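Local atomic coordinates of beta-ketothiolase BktB (Ralstonia eutropha, PDB entry 4NZS), a protein that catalyses the thiolase condensation of acetyl-CoA with acetyl-CoA or propionyl-CoA, giving the beta-ketoacyl-CoA precursors of the PHBV copolymer. Residues Arg17-Leu27 and Thr218-Arg226. Sequence-based numbering, arbitrary orientation.
Sequences RTAIGTFGGSL and TFDTDEHVR
In this thiolase fold, the end of strand 10-22 and the turn after it meet Phe219, the last residue of strand 217-219 in the small antiparallel pair with 208-210, and the loop 220-224 after it; the side chains of Arg17 and Asp222 pair end-on. Arg17 NH1 donates to Asp222 OD1 at 2.8 Å, and Arg17 NH2 reaches Asp222 OD2 at 3.0 Å. Guanidinium and carboxylate are nearly coplanar, 27° apart. The syn lone pair of Asp222 OD1 serves the arginine, while its anti lone pair takes the backbone Ile20 N at 2.7 Å. A single backbone bond, Glu223 N to Ile20 O, follows at 3.3 Å.

Glu223 then extends from its CG (chi2 173°) to the turn of Thr22-Gly25. Glu223 OE2 accepts Thr22 N at 2.9 Å, from the anti side and out of the carboxylate plane. Ser26 N comes to the syn lone pair of the same oxygen, and Ser26 OG donates to OE1. The type II turn is itself closed by Gly25 N to Thr22 O.

The Phe219 ring packs among residues of 17-27. Ser26 CB lies over one face, Ile20 O is at the edge 3.2 Å from Phe219 CZ, and Ala19 CB and Leu27 CD2 approach obliquely. Thr22 CG2 touches the edge of the His224 imidazole at ND1. Beyond the contact, Phe201 makes a cation-pi contact with Arg17.

Two carboxylates thus hold three backbone N-H groups of 17-27. The arginine probably keeps Asp222 ionised, and with Ile20 N it fixes the rotation of the carboxylate, while Glu223 ties the strand end to the far side of its turn.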
ATOM      1  N   ARG A  17      12.014 -20.920 -26.061  1.00 38.97           N
ATOM      2  CA  ARG A  17      11.885 -20.384 -24.713  1.00 38.28           C
ATOM      3  C   ARG A  17      12.936 -19.344 -24.304  1.00 34.80           C
ATOM      4  O   ARG A  17      14.016 -19.377 -24.768  1.00 33.20           O
ATOM      5  CB  ARG A  17      11.973 -21.539 -23.727  1.00 37.63           C
ATOM      6  CG  ARG A  17      13.316 -22.235 -23.653  1.00 36.05           C
ATOM      7  CD  ARG A  17      13.284 -23.128 -22.409  1.00 38.59           C
ATOM      8  NE  ARG A  17      14.491 -23.878 -22.103  1.00 37.94           N
ATOM      9  CZ  ARG A  17      15.494 -23.431 -21.362  1.00 39.73           C
ATOM     10  NH1 ARG A  17      15.502 -22.199 -20.893  1.00 45.66           N
ATOM     11  NH2 ARG A  17      16.532 -24.206 -21.130  1.00 39.46           N
ATOM     12  N   THR A  18      12.600 -18.410 -23.429  1.00 38.85           N
ATOM     13  CA  THR A  18      13.646 -17.681 -22.705  1.00 41.34           C
ATOM     14  C   THR A  18      14.407 -18.704 -21.921  1.00 37.28           C
ATOM     15  O   THR A  18      13.939 -19.825 -21.757  1.00 39.52           O
ATOM     16  CB  THR A  18      13.101 -16.628 -21.702  1.00 41.90           C
ATOM     17  OG1 THR A  18      12.436 -17.263 -20.604  1.00 39.22           O
ATOM     18  CG2 THR A  18      12.119 -15.668 -22.439  1.00 43.01           C
ATOM     19  N   ALA A  19      15.597 -18.308 -21.510  1.00 33.44           N
ATOM     20  CA  ALA A  19      16.322 -18.952 -20.419  1.00 30.65           C
ATOM     21  C   ALA A  19      15.597 -18.644 -19.129  1.00 30.81           C
ATOM     22  O   ALA A  19      14.812 -17.702 -19.099  1.00 33.93           O
ATOM     23  CB  ALA A  19      17.740 -18.375 -20.347  1.00 29.00           C
ATOM     24  N   ILE A  20      15.935 -19.331 -18.038  1.00 32.51           N
ATOM     25  CA  ILE A  20      15.199 -19.193 -16.796  1.00 31.32           C
ATOM     26  C   ILE A  20      15.951 -18.325 -15.824  1.00 33.91           C
ATOM     27  O   ILE A  20      17.142 -18.579 -15.581  1.00 36.43           O
ATOM     28  CB  ILE A  20      14.965 -20.549 -16.143  1.00 34.17           C
ATOM     29  CG1 ILE A  20      14.187 -21.434 -17.110  1.00 36.91           C
ATOM     30  CG2 ILE A  20      14.204 -20.371 -14.830  1.00 36.42           C
ATOM     31  CD1 ILE A  20      14.268 -22.938 -16.848  1.00 37.50           C
ATOM     32  N   GLY A  21      15.242 -17.342 -15.242  1.00 28.99           N
ATOM     33  CA  GLY A  21      15.785 -16.479 -14.220  1.00 29.18           C
ATOM     34  C   GLY A  21      15.580 -16.970 -12.780  1.00 33.60           C
ATOM     35  O   GLY A  21      14.607 -17.692 -12.483  1.00 25.58           O
ATOM     36  N   THR A  22      16.484 -16.546 -11.870  1.00 34.25           N
ATOM     37  CA  THR A  22      16.272 -16.781 -10.443  1.00 33.50           C
ATOM     38  C   THR A  22      15.347 -15.691  -9.895  1.00 35.47           C
ATOM     39  O   THR A  22      15.233 -14.574 -10.451  1.00 31.52           O
ATOM     40  CB  THR A  22      17.578 -16.847  -9.592  1.00 38.42           C
ATOM     41  OG1 THR A  22      18.233 -15.568  -9.543  1.00 41.95           O
ATOM     42  CG2 THR A  22      18.553 -17.830 -10.135  1.00 38.85           C
ATOM     43  N   PHE A  23      14.697 -16.026  -8.790  1.00 35.59           N
ATOM     44  CA  PHE A  23      13.904 -15.063  -8.074  1.00 39.32           C
ATOM     45  C   PHE A  23      14.721 -13.812  -7.866  1.00 44.65           C
ATOM     46  O   PHE A  23      15.742 -13.839  -7.172  1.00 44.69           O
ATOM     47  CB  PHE A  23      13.513 -15.590  -6.706  1.00 38.43           C
ATOM     48  CG  PHE A  23      12.405 -14.828  -6.056  1.00 34.33           C
ATOM     49  CD1 PHE A  23      11.202 -14.577  -6.746  1.00 35.70           C
ATOM     50  CD2 PHE A  23      12.541 -14.375  -4.764  1.00 30.72           C
ATOM     51  CE1 PHE A  23      10.168 -13.908  -6.133  1.00 29.43           C
ATOM     52  CE2 PHE A  23      11.528 -13.706  -4.164  1.00 32.14           C
ATOM     53  CZ  PHE A  23      10.323 -13.486  -4.844  1.00 28.89           C
ATOM     54  N   GLY A  24      14.273 -12.747  -8.529  1.00 42.00           N
ATOM     55  CA  GLY A  24      14.821 -11.446  -8.348  1.00 43.93           C
ATOM     56  C   GLY A  24      16.197 -11.372  -8.886  1.00 38.92           C
ATOM     57  O   GLY A  24      17.002 -10.576  -8.424  1.00 42.39           O
ATOM     58  N   GLY A  25      16.447 -12.210  -9.864  1.00 36.18           N
ATOM     59  CA  GLY A  25      17.700 -12.214 -10.552  1.00 36.75           C
ATOM     60  C   GLY A  25      17.603 -11.388 -11.818  1.00 40.54           C
ATOM     61  O   GLY A  25      17.167 -10.233 -11.781  1.00 40.86           O
ATOM     62  N   SER A  26      18.018 -11.992 -12.931  1.00 41.89           N
ATOM     63  CA  SER A  26      18.231 -11.295 -14.188  1.00 45.74           C
ATOM     64  C   SER A  26      16.959 -11.074 -14.972  1.00 47.68           C
ATOM     65  O   SER A  26      16.991 -10.389 -15.996  1.00 48.69           O
ATOM     66  CB  SER A  26      19.200 -12.079 -15.087  1.00 48.54           C
ATOM     67  OG  SER A  26      20.544 -11.949 -14.651  1.00 57.12           O
ATOM     68  N   LEU A  27      15.843 -11.650 -14.540  1.00 45.85           N
ATOM     69  CA  LEU A  27      14.586 -11.387 -15.251  1.00 44.49           C
ATOM     70  C   LEU A  27      13.618 -10.459 -14.470  1.00 41.00           C
ATOM     71  O   LEU A  27      12.499 -10.136 -14.936  1.00 36.89           O
ATOM     72  CB  LEU A  27      13.956 -12.712 -15.675  1.00 43.59           C
ATOM     73  CG  LEU A  27      14.582 -13.345 -16.940  1.00 42.59           C
ATOM     74  CD1 LEU A  27      13.791 -14.556 -17.422  1.00 38.50           C
ATOM     75  CD2 LEU A  27      14.764 -12.338 -18.098  1.00 41.36           C
ATOM     76  N   THR A 218      22.521  -9.009 -21.964  1.00 52.54           N
ATOM     77  CA  THR A 218      21.687 -10.064 -22.533  1.00 51.83           C
ATOM     78  C   THR A 218      21.657 -11.389 -21.773  1.00 49.04           C
ATOM     79  O   THR A 218      22.676 -11.902 -21.392  1.00 53.76           O
ATOM     80  CB  THR A 218      22.046 -10.363 -23.987  1.00 50.36           C
ATOM     81  OG1 THR A 218      22.621 -11.671 -24.060  1.00 49.39           O
ATOM     82  CG2 THR A 218      22.986  -9.290 -24.564  1.00 50.92           C
ATOM     83  N   PHE A 219      20.462 -11.946 -21.608  1.00 47.07           N
ATOM     84  CA  PHE A 219      20.265 -13.120 -20.819  1.00 47.52           C
ATOM     85  C   PHE A 219      19.881 -14.323 -21.691  1.00 51.16           C
ATOM     86  O   PHE A 219      18.839 -14.344 -22.404  1.00 58.79           O
ATOM     87  CB  PHE A 219      19.234 -12.856 -19.710  1.00 47.38           C
ATOM     88  CG  PHE A 219      19.000 -14.052 -18.831  1.00 50.70           C
ATOM     89  CD1 PHE A 219      20.033 -14.553 -18.034  1.00 53.14           C
ATOM     90  CD2 PHE A 219      17.773 -14.719 -18.837  1.00 49.40           C
ATOM     91  CE1 PHE A 219      19.836 -15.679 -17.245  1.00 50.87           C
ATOM     92  CE2 PHE A 219      17.571 -15.845 -18.044  1.00 47.61           C
ATOM     93  CZ  PHE A 219      18.605 -16.324 -17.262  1.00 51.59           C
ATOM     94  N   ASP A 220      20.796 -15.284 -21.714  1.00 49.19           N
ATOM     95  CA  ASP A 220      20.620 -16.511 -22.471  1.00 50.64           C
ATOM     96  C   ASP A 220      20.870 -17.813 -21.717  1.00 47.96           C
ATOM     97  O   ASP A 220      20.607 -18.873 -22.244  1.00 49.28           O
ATOM     98  CB  ASP A 220      21.550 -16.485 -23.670  1.00 56.39           C
ATOM     99  CG  ASP A 220      22.999 -16.342 -23.270  1.00 56.38           C
ATOM    100  OD1 ASP A 220      23.285 -16.342 -22.064  1.00 67.75           O
ATOM    101  OD2 ASP A 220      23.856 -16.226 -24.157  1.00 56.59           O
ATOM    102  N   THR A 221      21.416 -17.746 -20.516  1.00 46.60           N
ATOM    103  CA  THR A 221      21.873 -18.950 -19.860  1.00 44.98           C
ATOM    104  C   THR A 221      21.112 -19.191 -18.581  1.00 44.64           C
ATOM    105  O   THR A 221      21.082 -18.328 -17.728  1.00 51.57           O
ATOM    106  CB  THR A 221      23.375 -18.861 -19.587  1.00 47.74           C
ATOM    107  OG1 THR A 221      23.887 -20.156 -19.290  1.00 45.09           O
ATOM    108  CG2 THR A 221      23.659 -17.917 -18.436  1.00 52.05           C
ATOM    109  N   ASP A 222      20.535 -20.374 -18.424  1.00 41.27           N
ATOM    110  CA  ASP A 222      19.697 -20.604 -17.270  1.00 38.94           C
ATOM    111  C   ASP A 222      20.583 -20.499 -16.058  1.00 37.81           C
ATOM    112  O   ASP A 222      21.486 -21.276 -15.895  1.00 31.46           O
ATOM    113  CB  ASP A 222      19.106 -21.999 -17.331  1.00 40.01           C
ATOM    114  CG  ASP A 222      18.304 -22.236 -18.580  1.00 46.56           C
ATOM    115  OD1 ASP A 222      17.324 -21.525 -18.820  1.00 40.87           O
ATOM    116  OD2 ASP A 222      18.639 -23.153 -19.328  1.00 53.80           O
ATOM    117  N   GLU A 223      20.253 -19.554 -15.188  1.00 41.64           N
ATOM    118  CA  GLU A 223      21.108 -19.146 -14.082  1.00 46.15           C
ATOM    119  C   GLU A 223      20.889 -19.815 -12.729  1.00 44.73           C
ATOM    120  O   GLU A 223      21.675 -19.617 -11.827  1.00 41.32           O
ATOM    121  CB  GLU A 223      21.046 -17.626 -13.911  1.00 48.15           C
ATOM    122  CG  GLU A 223      19.647 -17.034 -13.962  1.00 50.40           C
ATOM    123  CD  GLU A 223      19.608 -15.556 -13.617  1.00 51.93           C
ATOM    124  OE1 GLU A 223      20.633 -14.873 -13.752  1.00 47.12           O
ATOM    125  OE2 GLU A 223      18.545 -15.075 -13.209  1.00 49.14           O
ATOM    126  N   HIS A 224      19.800 -20.555 -12.585  1.00 45.62           N
ATOM    127  CA  HIS A 224      19.509 -21.302 -11.359  1.00 47.31           C
ATOM    128  C   HIS A 224      20.423 -22.492 -11.027  1.00 47.25           C
ATOM    129  O   HIS A 224      20.778 -22.718  -9.886  1.00 44.61           O
ATOM    130  CB  HIS A 224      18.054 -21.742 -11.358  1.00 52.67           C
ATOM    131  CG  HIS A 224      17.511 -21.981  -9.992  1.00 54.22           C
ATOM    132  ND1 HIS A 224      17.091 -20.960  -9.177  1.00 52.50           N
ATOM    133  CD2 HIS A 224      17.342 -23.120  -9.288  1.00 56.18           C
ATOM    134  CE1 HIS A 224      16.675 -21.461  -8.032  1.00 58.03           C
ATOM    135  NE2 HIS A 224      16.819 -22.770  -8.073  1.00 57.82           N
ATOM    136  N   VAL A 225      20.748 -23.257 -12.057  1.00 52.41           N
ATOM    137  CA  VAL A 225      21.768 -24.292 -12.068  1.00 49.72           C
ATOM    138  C   VAL A 225      23.117 -23.922 -11.436  1.00 55.34           C
ATOM    139  O   VAL A 225      23.570 -22.770 -11.504  1.00 45.25           O
ATOM    140  CB  VAL A 225      22.012 -24.706 -13.533  1.00 53.95           C
ATOM    141  CG1 VAL A 225      22.282 -23.490 -14.403  1.00 54.96           C
ATOM    142  CG2 VAL A 225      23.142 -25.714 -13.663  1.00 48.52           C
ATOM    143  N   ARG A 226      23.772 -24.927 -10.848  1.00 63.14           N
ATOM    144  CA  ARG A 226      24.996 -24.734 -10.069  1.00 72.47           C
ATOM    145  C   ARG A 226      26.004 -25.812 -10.469  1.00 73.51           C
ATOM    146  O   ARG A 226      25.722 -27.014 -10.373  1.00 89.03           O
ATOM    147  CB  ARG A 226      24.692 -24.802  -8.568  1.00 75.58           C
ATOM    148  CG  ARG A 226      25.475 -23.787  -7.709  1.00 87.52           C
ATOM    149  CD  ARG A 226      26.133 -24.395  -6.452  1.00 95.11           C
ATOM    150  NE  ARG A 226      25.465 -24.248  -5.136  1.00 93.97           N
ATOM    151  CZ  ARG A 226      24.145 -24.234  -4.874  1.00 93.74           C
ATOM    152  NH1 ARG A 226      23.224 -24.346  -5.828  1.00 87.18           N
ATOM    153  NH2 ARG A 226      23.728 -24.101  -3.611  1.00 94.29           N
TER